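Local coordinates for allantoicase (Saccharomyces cerevisiae, PDB 1O59), which catalyses the hydrolysis of allantoate to (S)-ureidoglycolate and urea, letting yeast use purines as secondary nitrogen sources, at residues Ala22-Ile27 with Arg160-Arg165; Lys31-Asp36 with Tyr193-Pro198; Gly39-Gly44 with Val230-Leu235; Ala105-Gly110 with Glu172-Ile177; Val218-Ser223 with Val261-Arg266. All coordinates share one frame; numbering follows the deposited sequence.

Contact 1. Residues Ala22-Ile27 with Arg160-Arg165; sequences AEFKSI and RHLFVR
Phe-24 has its CG placed opposite the backbone N (chi1 178°), which carries the ring off the helix and onto Leu-162 of the strand. Leu-162, on the strand side facing the helix, presents CB to the ring face, and CG beside its backbone N (chi1 -52°) lets CD1 and CD2 follow along the ring. Leu-162 CB lies 3.7 Å from the Phe-24 ring centroid and only 6° off the normal, the geometry of a CH-pi contact. Leu-162 CD1 stands 4.0 Å from Phe-24 CD2. At the rim, Phe-163 O sits close to the ring plane, 3.5 Å from Phe-24 CE1. Val-164 CG2 approaches the same Phe-24 CE1 obliquely at 3.9 Å; Ile-27 CG2 lies 4.1 Å from Val-164 CG2, the two side chains crossing at about a right angle. Phe-24 and Ile-27, about one helical turn apart, thus both rest on the strand. Strands 14-16 and 105-113 border strand 160-164, and Phe-16 of the former meets the Phe-24 ring.

Contact 2. Residues Lys31-Asp36 with Tyr193-Pro198; sequences KNKAVD and YGRVVP
Val-35 and Gly-194 form an antiparallel hydrogen-bonded pair, adding the short strand 35-36 to strand 186-196 of the first allantoicase repeat just after helix 21-31; Lys-33 is the first residue to leave helical angles, with positive phi. Two backbone bonds hold the pair: Gly-194 N donates to Val-35 O at 2.9 Å, while the return bond from Val-35 N reaches Gly-194 O at 3.2 Å, its donor 35° above the carbonyl plane. Asp-36 and Tyr-193 form the next, non-hydrogen-bonded pair, with Tyr-193 CE1 3.7 Å from Asp-36 CB. CA-H groups add weaker contacts, Tyr-193 CA coming within 3.1 Å of Val-35 O. One water links the two backbones, donating to Lys-33 O and accepting from Val-196 N, with a weak third bond from Arg-195 NH1. The aliphatic part of Lys-33 meets Arg-195: Lys-33 CB lies over one face of the guanidinium, 3.7 Å from Arg-195 CZ, though less certainly, since Arg-195 has two conformers. The charged ends are drawn off elsewhere, Lys-33 NZ to Gln-263 and Arg-195 NH1 to Gly-216. Apolar contact comes from Tyr-193 CB packing on Ala-34 and from the bridged Val-35, whose CG2 meets Val-196 CG2 at 3.8 Å.

Contact 3. Residues Gly39-Gly44 with Val230-Leu235; sequences GSKLGG and VDNLLL
The Asp-231 carboxylate and the Asn-232 carboxamide both meet the ammonium of Lys-41 from outside their own planes. Lys-41 NZ reaches Asp-231 OD2 on its syn side, 31° out of the carboxylate plane, in a salt bridge of 2.8 Å. The carboxamide is met similarly: Lys-41 NZ donates to Asn-232 OD1 at 2.8 Å and stands 21° from that carbonyl plane. Each plane has a further tie, since Asp-231 OD1 bonds Ser-229 and Asn-232 ND2 bonds Gly-245 O. The acceptors belong to a 3-10 turn, 230-233, in the second allantoicase repeat, whereas Lys-41 sits in the loop between strands 35-36 and 45-49. Its chain, extended beyond CG, runs across Leu-235, with Lys-41 CD 3.9 Å from Leu-235 CD1. A methionine at Lys-41 would probably leave the Asp-231 carboxylate without its charged mate and Asn-232 OD1 without this donor. Leu-235 CD2 also packs against the backbone, 3.6 Å from Lys-41 O, and touches Leu-42 CB at 4.0 Å.

Contact 4. Residues Ala105-Gly110 with Glu172-Ile177; sequences AHIIGG and ERFTHI
A single antiparallel bridge, Ala-105 with Phe-174, binds the start of strand 105-113 to the residues leading into strand 176-182. Both bonds of the hydrogen-bonded pair are short. Ala-105 N donates to Phe-174 O at 2.8 Å in the carbonyl plane, and Phe-174 N returns to Ala-105 O at 2.8 Å, though tilted 34° from that plane. Arg-173 CA adds a CA-H contact to the same Ala-105 O. The two strands belong to different antiparallel sheets of the first allantoicase repeat, so the bridge stitches those sheets together at one place. Farther along the first strand, Ile-108 and Gly-109 both face Tyr-193 in a classic beta bulge. Beside the bridge, His-106 has CG next to its backbone N (chi1 -66°), which lays the imidazole alongside the Glu-172 and Arg-173 backbone. Arg-173 CB stands over one face of the ring in a CH-pi contact, offset to its rim, 4.0 Å from the centroid, while His-106 CD2 approaches Glu-172 O obliquely at 2.9 Å. An alanine at His-106 would probably strip Arg-173 CB of its aromatic cover and open a gap beside the Glu-172 carbonyl. On the buried side, the Phe-174 ring loosely touches Ile-107, with Phe-174 CD2 4.5 Å from Ile-107 CG1, and both residues pack on Ile-149 of strand 147-154.

Contact 5. Residues Val218-Ser223 with Val261-Arg266; sequences VALKYS and VIQLGR
Leu-220 N donates to Val-261 O at 2.8 Å and an almost straight 170°, and next to it Val-261 N bonds Lys-221 O at 2.8 Å. Because Leu-220 and Lys-221 thus both face Val-261, the pairing contains a classic beta bulge, and the register shifts by one residue between Ala-219 and Lys-221. The strands are neighbours at the edge of the five-stranded antiparallel sheet of the second allantoicase repeat, strand 218-222 being outermost in this chain. Before the bulge along strand 218-222, Val-218 and Gln-263 form a hydrogen-bonded pair: Val-218 N reaches Gln-263 O at 3.0 Å, in the carbonyl plane, and Gln-263 N reaches Val-218 O at 2.9 Å. The two sheet faces differ in their cover. Ala-219 and Ile-262 share one, where Ala-219 CB and Ile-262 CG1 touch only loosely, and Val-230, Leu-233 and Leu-234 close over them. Val-218, Lys-221, Val-261 and Gln-263 share the other; there Val-218 CG1 lies beside Gln-263 CB at 4.0 Å, the two side chains pointing the same way. Gln-263, with CG opposite its backbone N (chi1 -174°) and extended beyond, carries its amide out to Lys-33 NZ, which bonds OE1. The bulged Leu-220 crosses this chain, its CD1 3.8 Å from Gln-263 CB and 3.5 Å from Gln-263 OE1.

In the fold
Contacts 1 and 3 are the buried ones, yet their chemistry is different: contact 1 is mainly aromatic and aliphatic packing, whereas contact 3 adds an ion pair to its leucine packing. Contacts 2, 4 and 5 are partly buried and rest on antiparallel backbone bonds. Contacts 1, 2 and 4 share one sheet of the first repeat: strand 105-113 lies between strands 160-164 and 186-196, bonding to both. Contact 5 belongs to the second repeat. Contacts 3 and 2 both help to join the halves: contact 3 links the 39-44 loop to the second repeat, and contact 2 touches contact 5 through the Lys-33 to Gln-263 bond and the packing of Val-35 on Val-218. Contacts 3 and 5 meet again where Val-230 and Leu-234 pack on Ala-219.

Contact 1. Residues Ala22-Ile27 with Arg160-Arg165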
# COMPACT_ATOMS: atom_id res chain seq x y z
N ALA A 22 -9.30 6.62 -11.07
CA ALA A 22 -9.51 7.70 -10.09
C ALA A 22 -10.70 7.42 -9.16
O ALA A 22 -10.62 7.62 -7.93
CB ALA A 22 -9.70 9.05 -10.80
N GLU A 23 -11.80 6.95 -9.76
CA GLU A 23 -12.99 6.57 -9.00
C GLU A 23 -12.77 5.31 -8.16
O GLU A 23 -13.22 5.23 -7.04
CB GLU A 23 -14.16 6.40 -9.95
CG GLU A 23 -14.63 7.72 -10.55
CD GLU A 23 -13.80 8.21 -11.73
OE1 GLU A 23 -13.96 9.39 -12.13
OE2 GLU A 23 -13.02 7.44 -12.29
N PHE A 24 -12.05 4.34 -8.70
CA PHE A 24 -11.61 3.19 -7.91
C PHE A 24 -10.83 3.64 -6.65
O PHE A 24 -11.13 3.23 -5.52
CB PHE A 24 -10.76 2.29 -8.81
CG PHE A 24 -10.19 1.08 -8.12
CD1 PHE A 24 -11.00 0.03 -7.75
CD2 PHE A 24 -8.83 0.98 -7.88
CE1 PHE A 24 -10.50 -1.08 -7.13
CE2 PHE A 24 -8.30 -0.13 -7.25
CZ PHE A 24 -9.13 -1.17 -6.87
N LYS A 25 -9.85 4.51 -6.85
CA LYS A 25 -9.02 5.02 -5.75
C LYS A 25 -9.83 5.79 -4.72
O LYS A 25 -9.57 5.72 -3.51
CB LYS A 25 -7.88 5.89 -6.29
CG LYS A 25 -6.72 5.10 -6.94
CD LYS A 25 -5.95 5.97 -7.97
CE LYS A 25 -4.43 5.59 -8.09
NZ LYS A 25 -3.72 6.40 -9.19
N SER A 26 -10.83 6.52 -5.21
CA SER A 26 -11.80 7.17 -4.35
C SER A 26 -12.42 6.23 -3.33
O SER A 26 -12.59 6.56 -2.15
CB SER A 26 -12.94 7.73 -5.19
OG SER A 26 -12.74 9.10 -5.46
N ILE A 27 -12.83 5.06 -3.82
CA ILE A 27 -13.56 4.13 -2.99
C ILE A 27 -12.60 3.42 -2.05
O ILE A 27 -12.84 3.29 -0.86
CB ILE A 27 -14.34 3.16 -3.91
CG1 ILE A 27 -15.56 3.90 -4.48
CG2 ILE A 27 -14.73 1.89 -3.17
CD1 ILE A 27 -15.84 3.62 -5.89
N ARG A 160 -4.90 -5.08 -16.31
CA ARG A 160 -5.19 -4.79 -14.91
C ARG A 160 -6.68 -4.97 -14.65
O ARG A 160 -7.50 -4.59 -15.47
CB ARG A 160 -4.76 -3.36 -14.56
CG ARG A 160 -3.30 -3.12 -14.89
CD ARG A 160 -2.78 -1.76 -14.54
NE ARG A 160 -2.99 -1.48 -13.13
CZ ARG A 160 -3.30 -0.29 -12.65
NH1 ARG A 160 -3.43 0.76 -13.44
NH2 ARG A 160 -3.48 -0.15 -11.35
N HIS A 161 -7.01 -5.57 -13.52
CA HIS A 161 -8.39 -5.70 -13.11
C HIS A 161 -8.47 -5.12 -11.72
O HIS A 161 -7.76 -5.58 -10.81
CB HIS A 161 -8.86 -7.16 -13.09
CG HIS A 161 -8.50 -7.95 -14.31
ND1 HIS A 161 -7.22 -8.42 -14.54
CD2 HIS A 161 -9.26 -8.39 -15.34
CE1 HIS A 161 -7.21 -9.11 -15.67
NE2 HIS A 161 -8.44 -9.11 -16.17
N LEU A 162 -9.36 -4.15 -11.57
CA LEU A 162 -9.54 -3.39 -10.35
C LEU A 162 -10.91 -3.74 -9.82
O LEU A 162 -11.95 -3.44 -10.46
CB LEU A 162 -9.45 -1.90 -10.67
CG LEU A 162 -8.20 -1.45 -11.44
CD1 LEU A 162 -8.28 0.02 -11.75
CD2 LEU A 162 -6.92 -1.76 -10.67
N PHE A 163 -10.93 -4.38 -8.65
CA PHE A 163 -12.19 -4.87 -8.07
C PHE A 163 -12.44 -4.39 -6.62
O PHE A 163 -11.51 -4.15 -5.81
CB PHE A 163 -12.29 -6.41 -8.18
CG PHE A 163 -11.14 -7.13 -7.55
CD1 PHE A 163 -10.01 -7.44 -8.31
CD2 PHE A 163 -11.18 -7.45 -6.18
CE1 PHE A 163 -8.92 -8.09 -7.72
CE2 PHE A 163 -10.11 -8.07 -5.56
CZ PHE A 163 -8.95 -8.41 -6.34
N VAL A 164 -13.73 -4.25 -6.33
CA VAL A 164 -14.24 -3.96 -5.01
C VAL A 164 -15.26 -5.05 -4.71
O VAL A 164 -16.06 -5.41 -5.57
CB VAL A 164 -14.95 -2.59 -5.00
CG1 VAL A 164 -15.56 -2.27 -3.62
CG2 VAL A 164 -13.98 -1.49 -5.45
N ARG A 165 -15.24 -5.56 -3.49
CA ARG A 165 -16.27 -6.49 -3.04
C ARG A 165 -17.63 -5.84 -3.05
O ARG A 165 -17.80 -4.73 -2.54
CB ARG A 165 -16.03 -6.93 -1.60
CG ARG A 165 -14.69 -7.52 -1.30
CD ARG A 165 -14.53 -7.75 0.17
NE ARG A 165 -15.15 -9.00 0.54
CZ ARG A 165 -16.29 -9.14 1.18
NH1 ARG A 165 -17.01 -8.11 1.61
NH2 ARG A 165 -16.71 -10.37 1.42

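Contact 2. Residues Lys31-Asp36 with Tyr193-Pro198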
# COMPACT_ATOMS: atom_id res chain seq x y z
N LYS A 31 -12.74 6.57 0.81
CA LYS A 31 -13.90 6.06 1.54
C LYS A 31 -13.50 4.98 2.53
O LYS A 31 -13.91 5.01 3.69
CB LYS A 31 -14.98 5.55 0.60
CG LYS A 31 -15.66 6.64 -0.19
CD LYS A 31 -16.96 6.15 -0.82
CE LYS A 31 -17.22 6.85 -2.16
NZ LYS A 31 -18.65 6.79 -2.55
N ASN A 32 -12.71 4.02 2.09
CA ASN A 32 -12.46 2.86 2.92
C ASN A 32 -11.12 2.91 3.63
O ASN A 32 -10.81 2.01 4.39
CB ASN A 32 -12.62 1.56 2.11
CG ASN A 32 -14.06 1.28 1.71
OD1 ASN A 32 -14.83 0.67 2.47
ND2 ASN A 32 -14.43 1.70 0.51
N LYS A 33 -10.34 3.97 3.40
CA LYS A 33 -9.07 4.20 4.10
C LYS A 33 -8.13 3.00 3.97
O LYS A 33 -7.43 2.63 4.92
CB LYS A 33 -9.33 4.51 5.59
CG LYS A 33 -10.50 5.50 5.87
CD LYS A 33 -10.36 6.87 5.16
CE LYS A 33 -11.58 7.79 5.46
NZ LYS A 33 -11.32 9.21 5.11
N ALA A 34 -8.10 2.41 2.78
CA ALA A 34 -7.41 1.15 2.60
C ALA A 34 -6.07 1.30 1.91
O ALA A 34 -5.81 2.27 1.19
CB ALA A 34 -8.26 0.22 1.82
N VAL A 35 -5.23 0.27 2.11
CA VAL A 35 -3.89 0.16 1.55
C VAL A 35 -3.66 -1.28 1.08
O VAL A 35 -4.41 -2.18 1.45
CB VAL A 35 -2.82 0.52 2.59
CG1 VAL A 35 -2.98 1.98 3.07
CG2 VAL A 35 -2.87 -0.46 3.79
N ASP A 36 -2.62 -1.48 0.26
CA ASP A 36 -2.21 -2.83 -0.17
C ASP A 36 -1.47 -3.56 0.96
O ASP A 36 -0.24 -3.40 1.17
CB ASP A 36 -1.35 -2.75 -1.43
CG ASP A 36 -0.82 -4.09 -1.87
OD1 ASP A 36 -1.43 -5.13 -1.51
OD2 ASP A 36 0.22 -4.19 -2.60
N TYR A 193 -6.47 -4.65 -1.10
CA TYR A 193 -6.71 -3.46 -0.28
C TYR A 193 -7.53 -3.74 0.96
O TYR A 193 -8.65 -4.29 0.87
CB TYR A 193 -7.32 -2.31 -1.13
CG TYR A 193 -6.40 -1.96 -2.27
CD1 TYR A 193 -5.16 -1.37 -2.01
CD2 TYR A 193 -6.71 -2.29 -3.59
CE1 TYR A 193 -4.27 -1.08 -3.03
CE2 TYR A 193 -5.83 -2.00 -4.61
CZ TYR A 193 -4.60 -1.39 -4.31
OH TYR A 193 -3.67 -1.11 -5.28
N GLY A 194 -7.00 -3.33 2.11
CA GLY A 194 -7.75 -3.47 3.36
C GLY A 194 -7.57 -2.32 4.34
O GLY A 194 -6.59 -1.59 4.28
N ARG A 195 -8.54 -2.14 5.23
CA ARG A 195 -8.49 -1.10 6.23
C ARG A 195 -7.74 -1.76 7.36
O ARG A 195 -8.17 -2.79 7.86
CB ARG A 195 -9.90 -0.64 6.66
CG ARG A 195 -9.97 0.75 7.26
CD ARG A 195 -9.30 0.91 8.61
NE ARG A 195 -9.36 2.30 9.04
CZ ARG A 195 -8.37 3.18 8.96
NH1 ARG A 195 -7.19 2.84 8.49
NH2 ARG A 195 -8.58 4.43 9.36
N VAL A 196 -6.60 -1.19 7.74
CA VAL A 196 -5.74 -1.79 8.73
C VAL A 196 -6.36 -1.64 10.10
O VAL A 196 -6.94 -0.61 10.43
CB VAL A 196 -4.31 -1.16 8.72
CG1 VAL A 196 -3.44 -1.73 9.85
CG2 VAL A 196 -3.65 -1.37 7.39
N VAL A 197 -6.25 -2.72 10.87
CA VAL A 197 -6.56 -2.73 12.29
C VAL A 197 -5.28 -2.52 13.08
O VAL A 197 -4.38 -3.38 13.05
CB VAL A 197 -7.14 -4.09 12.72
CG1 VAL A 197 -7.50 -4.06 14.20
CG2 VAL A 197 -8.35 -4.45 11.86
N PRO A 198 -5.15 -1.40 13.80
CA PRO A 198 -3.97 -1.22 14.63
C PRO A 198 -3.93 -2.28 15.78
O PRO A 198 -5.01 -2.71 16.29
CB PRO A 198 -4.16 0.20 15.21
CG PRO A 198 -5.68 0.44 15.19
CD PRO A 198 -6.13 -0.30 13.94
O HOH W 1 -5.67 1.24 6.50

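Contact 3. Residues Gly39-Gly44 with Val230-Leu235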
# COMPACT_ATOMS: atom_id res chain seq x y z
N GLY A 39 1.47 -6.00 -0.06
CA GLY A 39 2.65 -5.46 -0.74
C GLY A 39 3.91 -5.74 0.08
O GLY A 39 3.89 -5.58 1.29
N SER A 40 4.98 -6.15 -0.61
CA SER A 40 6.28 -6.37 0.02
C SER A 40 6.87 -5.13 0.69
O SER A 40 7.68 -5.24 1.61
CB SER A 40 7.27 -6.87 -1.02
OG SER A 40 7.50 -5.88 -1.99
N LYS A 41 6.48 -3.97 0.20
CA LYS A 41 6.99 -2.69 0.70
C LYS A 41 6.46 -2.31 2.08
O LYS A 41 7.03 -1.39 2.68
CB LYS A 41 6.71 -1.55 -0.27
CG LYS A 41 5.26 -1.08 -0.36
CD LYS A 41 5.18 0.02 -1.42
CE LYS A 41 3.87 0.74 -1.45
NZ LYS A 41 3.93 1.76 -2.55
N LEU A 42 5.40 -2.96 2.57
CA LEU A 42 5.07 -2.85 3.98
C LEU A 42 5.23 -4.18 4.70
O LEU A 42 4.79 -4.35 5.83
CB LEU A 42 3.69 -2.20 4.23
CG LEU A 42 2.42 -2.72 3.57
CD1 LEU A 42 2.06 -4.13 4.08
CD2 LEU A 42 1.26 -1.74 3.77
N GLY A 43 5.90 -5.11 4.07
CA GLY A 43 6.33 -6.33 4.73
C GLY A 43 5.51 -7.56 4.40
O GLY A 43 5.62 -8.57 5.10
N GLY A 44 4.69 -7.48 3.36
CA GLY A 44 4.00 -8.65 2.85
C GLY A 44 4.97 -9.75 2.45
O GLY A 44 6.04 -9.47 1.91
N VAL A 230 2.82 8.85 -2.58
CA VAL A 230 2.63 9.42 -1.25
C VAL A 230 2.48 8.33 -0.19
O VAL A 230 2.84 8.54 0.97
CB VAL A 230 1.43 10.43 -1.17
CG1 VAL A 230 1.84 11.78 -1.73
CG2 VAL A 230 0.15 9.88 -1.87
N ASP A 231 1.95 7.18 -0.57
CA ASP A 231 1.81 6.09 0.40
C ASP A 231 3.14 5.56 0.90
O ASP A 231 3.20 4.96 1.97
CB ASP A 231 0.93 4.96 -0.14
CG ASP A 231 1.46 4.34 -1.37
OD1 ASP A 231 1.57 5.08 -2.37
OD2 ASP A 231 1.76 3.11 -1.43
N ASN A 232 4.22 5.85 0.18
CA ASN A 232 5.53 5.46 0.63
C ASN A 232 5.96 6.24 1.86
O ASN A 232 6.90 5.83 2.53
CB ASN A 232 6.57 5.65 -0.49
CG ASN A 232 6.41 4.63 -1.62
OD1 ASN A 232 5.75 3.59 -1.43
ND2 ASN A 232 7.03 4.91 -2.79
N LEU A 233 5.31 7.36 2.15
CA LEU A 233 5.69 8.20 3.30
C LEU A 233 5.51 7.53 4.67
O LEU A 233 6.09 7.96 5.65
CB LEU A 233 4.85 9.47 3.31
CG LEU A 233 5.19 10.49 2.21
CD1 LEU A 233 4.11 11.57 2.22
CD2 LEU A 233 6.60 11.11 2.39
N LEU A 234 4.65 6.50 4.71
CA LEU A 234 4.16 5.93 5.92
C LEU A 234 4.72 4.52 6.13
O LEU A 234 4.28 3.79 7.02
CB LEU A 234 2.63 5.91 5.85
CG LEU A 234 1.95 7.14 5.24
CD1 LEU A 234 0.46 6.97 5.11
CD2 LEU A 234 2.21 8.42 6.06
N LEU A 235 5.70 4.14 5.32
CA LEU A 235 6.17 2.76 5.33
C LEU A 235 7.18 2.48 6.45
O LEU A 235 7.80 3.37 6.99
CB LEU A 235 6.82 2.42 3.98
CG LEU A 235 5.87 2.43 2.78
CD1 LEU A 235 6.68 2.11 1.54
CD2 LEU A 235 4.73 1.43 2.96

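Contact 4. Residues Ala105-Gly110 with Glu172-Ile177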
# COMPACT_ATOMS: atom_id res chain seq x y z
N ALA A 105 -6.35 -6.83 8.94
CA ALA A 105 -7.15 -5.89 8.17
C ALA A 105 -8.52 -6.45 7.76
O ALA A 105 -8.70 -7.67 7.61
CB ALA A 105 -6.37 -5.45 6.93
N HIS A 106 -9.47 -5.54 7.56
CA HIS A 106 -10.74 -5.81 6.88
C HIS A 106 -10.57 -5.54 5.36
O HIS A 106 -10.07 -4.49 4.98
CB HIS A 106 -11.83 -4.90 7.45
CG HIS A 106 -12.17 -5.16 8.89
ND1 HIS A 106 -11.58 -4.48 9.93
CD2 HIS A 106 -13.07 -5.99 9.45
CE1 HIS A 106 -12.10 -4.89 11.08
NE2 HIS A 106 -13.00 -5.81 10.81
N ILE A 107 -10.99 -6.47 4.50
CA ILE A 107 -10.72 -6.34 3.03
C ILE A 107 -11.83 -5.67 2.25
O ILE A 107 -13.00 -5.94 2.47
CB ILE A 107 -10.43 -7.73 2.41
CG1 ILE A 107 -9.32 -8.43 3.18
CG2 ILE A 107 -10.04 -7.60 0.95
CD1 ILE A 107 -7.99 -7.60 3.28
N ILE A 108 -11.45 -4.76 1.35
CA ILE A 108 -12.43 -4.05 0.51
C ILE A 108 -12.31 -4.38 -0.99
O ILE A 108 -13.31 -4.39 -1.71
CB ILE A 108 -12.32 -2.50 0.73
CG1 ILE A 108 -13.27 -1.77 -0.23
CG2 ILE A 108 -10.89 -1.98 0.59
CD1 ILE A 108 -14.76 -2.10 0.01
N GLY A 109 -11.10 -4.64 -1.46
CA GLY A 109 -10.90 -4.87 -2.88
C GLY A 109 -9.50 -5.23 -3.20
O GLY A 109 -8.74 -5.62 -2.31
N GLY A 110 -9.16 -5.09 -4.47
CA GLY A 110 -7.83 -5.47 -4.93
C GLY A 110 -7.58 -5.25 -6.39
O GLY A 110 -8.41 -4.71 -7.12
N GLU A 172 -15.16 -9.34 9.16
CA GLU A 172 -14.15 -9.93 10.04
C GLU A 172 -12.78 -9.36 9.67
O GLU A 172 -12.62 -8.78 8.61
CB GLU A 172 -14.17 -11.47 9.90
CG GLU A 172 -15.54 -12.17 9.81
CD GLU A 172 -15.58 -13.27 8.72
OE1 GLU A 172 -15.93 -14.44 9.01
OE2 GLU A 172 -15.23 -12.96 7.55
N ARG A 173 -11.79 -9.48 10.53
CA ARG A 173 -10.45 -9.07 10.14
C ARG A 173 -9.63 -10.29 9.87
O ARG A 173 -9.94 -11.37 10.36
CB ARG A 173 -9.79 -8.15 11.17
CG ARG A 173 -9.34 -8.80 12.47
CD ARG A 173 -9.08 -7.77 13.55
NE ARG A 173 -8.69 -8.28 14.86
CZ ARG A 173 -9.52 -8.83 15.73
NH1 ARG A 173 -10.81 -9.00 15.43
NH2 ARG A 173 -9.07 -9.24 16.91
N PHE A 174 -8.58 -10.11 9.07
CA PHE A 174 -7.72 -11.20 8.60
C PHE A 174 -6.24 -10.81 8.63
O PHE A 174 -5.92 -9.62 8.69
CB PHE A 174 -8.12 -11.60 7.17
CG PHE A 174 -9.55 -12.02 7.04
CD1 PHE A 174 -9.95 -13.27 7.47
CD2 PHE A 174 -10.52 -11.16 6.53
CE1 PHE A 174 -11.26 -13.67 7.36
CE2 PHE A 174 -11.84 -11.58 6.44
CZ PHE A 174 -12.19 -12.83 6.84
N THR A 175 -5.37 -11.82 8.56
CA THR A 175 -3.91 -11.69 8.64
C THR A 175 -3.15 -12.29 7.45
O THR A 175 -2.00 -11.95 7.22
CB THR A 175 -3.37 -12.44 9.87
OG1 THR A 175 -3.74 -13.82 9.77
CG2 THR A 175 -4.00 -11.97 11.20
N HIS A 176 -3.79 -13.23 6.76
CA HIS A 176 -3.22 -14.00 5.66
C HIS A 176 -4.21 -14.07 4.49
O HIS A 176 -5.41 -14.14 4.70
CB HIS A 176 -2.96 -15.44 6.11
CG HIS A 176 -1.81 -15.60 7.05
ND1 HIS A 176 -1.88 -15.23 8.38
CD2 HIS A 176 -0.58 -16.13 6.87
CE1 HIS A 176 -0.73 -15.51 8.97
NE2 HIS A 176 0.08 -16.05 8.07
N ILE A 177 -3.68 -14.10 3.27
CA ILE A 177 -4.48 -14.15 2.04
C ILE A 177 -4.08 -15.37 1.23
O ILE A 177 -2.90 -15.70 1.16
CB ILE A 177 -4.24 -12.84 1.21
CG1 ILE A 177 -4.71 -11.60 2.02
CG2 ILE A 177 -4.92 -12.92 -0.18
CD1 ILE A 177 -6.11 -11.68 2.49

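Contact 5. Residues Val218-Ser223 with Val261-Arg266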
# COMPACT_ATOMS: atom_id res chain seq x y z
N VAL A 218 -3.15 6.52 6.44
CA VAL A 218 -3.35 6.37 5.00
C VAL A 218 -3.15 7.73 4.29
O VAL A 218 -3.63 8.76 4.75
CB VAL A 218 -4.74 5.70 4.70
CG1 VAL A 218 -5.84 6.62 5.00
CG2 VAL A 218 -4.85 5.27 3.27
N ALA A 219 -2.39 7.72 3.19
CA ALA A 219 -2.17 8.90 2.38
C ALA A 219 -3.40 9.12 1.50
O ALA A 219 -3.80 8.25 0.74
CB ALA A 219 -0.92 8.73 1.53
N LEU A 220 -3.99 10.30 1.61
CA LEU A 220 -5.27 10.57 1.00
C LEU A 220 -5.23 11.36 -0.30
O LEU A 220 -5.97 11.03 -1.21
CB LEU A 220 -6.19 11.31 1.99
CG LEU A 220 -6.82 10.39 3.04
CD1 LEU A 220 -7.83 11.17 3.81
CD2 LEU A 220 -7.48 9.14 2.41
N LYS A 221 -4.43 12.41 -0.35
CA LYS A 221 -4.47 13.38 -1.45
C LYS A 221 -3.11 13.98 -1.61
O LYS A 221 -2.36 14.09 -0.65
CB LYS A 221 -5.51 14.49 -1.20
CG LYS A 221 -6.93 14.06 -1.56
CD LYS A 221 -7.81 15.18 -2.18
CE LYS A 221 -9.07 14.53 -2.91
NZ LYS A 221 -9.94 15.47 -3.73
N TYR A 222 -2.78 14.35 -2.84
CA TYR A 222 -1.44 14.84 -3.16
C TYR A 222 -1.53 15.82 -4.31
O TYR A 222 -2.42 15.74 -5.13
CB TYR A 222 -0.48 13.67 -3.50
CG TYR A 222 -0.99 12.76 -4.61
CD1 TYR A 222 -0.77 13.04 -5.94
CD2 TYR A 222 -1.70 11.61 -4.30
CE1 TYR A 222 -1.28 12.21 -6.96
CE2 TYR A 222 -2.17 10.77 -5.29
CZ TYR A 222 -1.98 11.06 -6.63
OH TYR A 222 -2.52 10.21 -7.58
N SER A 223 -0.57 16.72 -4.35
CA SER A 223 -0.40 17.61 -5.47
C SER A 223 0.06 16.84 -6.74
O SER A 223 -0.53 16.97 -7.79
CB SER A 223 0.59 18.70 -5.08
OG SER A 223 1.78 18.14 -4.54
N VAL A 261 -1.61 15.05 1.89
CA VAL A 261 -2.49 14.93 3.05
C VAL A 261 -2.54 13.50 3.57
O VAL A 261 -2.78 12.54 2.83
CB VAL A 261 -3.92 15.38 2.77
CG1 VAL A 261 -4.78 15.18 4.01
CG2 VAL A 261 -3.96 16.85 2.36
N ILE A 262 -2.34 13.38 4.89
CA ILE A 262 -2.33 12.08 5.53
C ILE A 262 -3.39 11.99 6.61
O ILE A 262 -3.44 12.83 7.49
CB ILE A 262 -0.93 11.79 6.04
CG1 ILE A 262 -0.03 11.49 4.83
CG2 ILE A 262 -0.90 10.60 7.00
CD1 ILE A 262 1.23 12.26 4.89
N GLN A 263 -4.28 10.99 6.50
CA GLN A 263 -5.16 10.67 7.60
C GLN A 263 -4.38 9.82 8.59
O GLN A 263 -3.85 8.77 8.23
CB GLN A 263 -6.39 9.91 7.14
CG GLN A 263 -7.40 9.69 8.25
CD GLN A 263 -8.79 9.42 7.76
OE1 GLN A 263 -9.24 10.00 6.81
NE2 GLN A 263 -9.49 8.56 8.44
N LEU A 264 -4.33 10.29 9.83
CA LEU A 264 -3.69 9.60 10.93
C LEU A 264 -4.51 8.38 11.32
O LEU A 264 -5.71 8.31 11.05
CB LEU A 264 -3.57 10.53 12.14
CG LEU A 264 -2.79 11.85 11.96
CD1 LEU A 264 -2.74 12.65 13.29
CD2 LEU A 264 -1.38 11.59 11.42
N GLY A 265 -3.84 7.42 11.97
CA GLY A 265 -4.47 6.17 12.35
C GLY A 265 -5.55 6.35 13.39
O GLY A 265 -6.40 5.49 13.56
N ARG A 266 -5.51 7.50 14.05
CA ARG A 266 -6.35 7.88 15.18
C ARG A 266 -6.40 9.41 15.19
O ARG A 266 -5.45 10.07 14.78
CB ARG A 266 -5.64 7.46 16.46
CG ARG A 266 -6.43 6.72 17.43
CD ARG A 266 -6.21 7.14 18.88
NE ARG A 266 -4.86 7.11 19.49
CZ ARG A 266 -4.17 6.01 19.86
NH1 ARG A 266 -4.59 4.78 19.57
NH2 ARG A 266 -3.02 6.16 20.50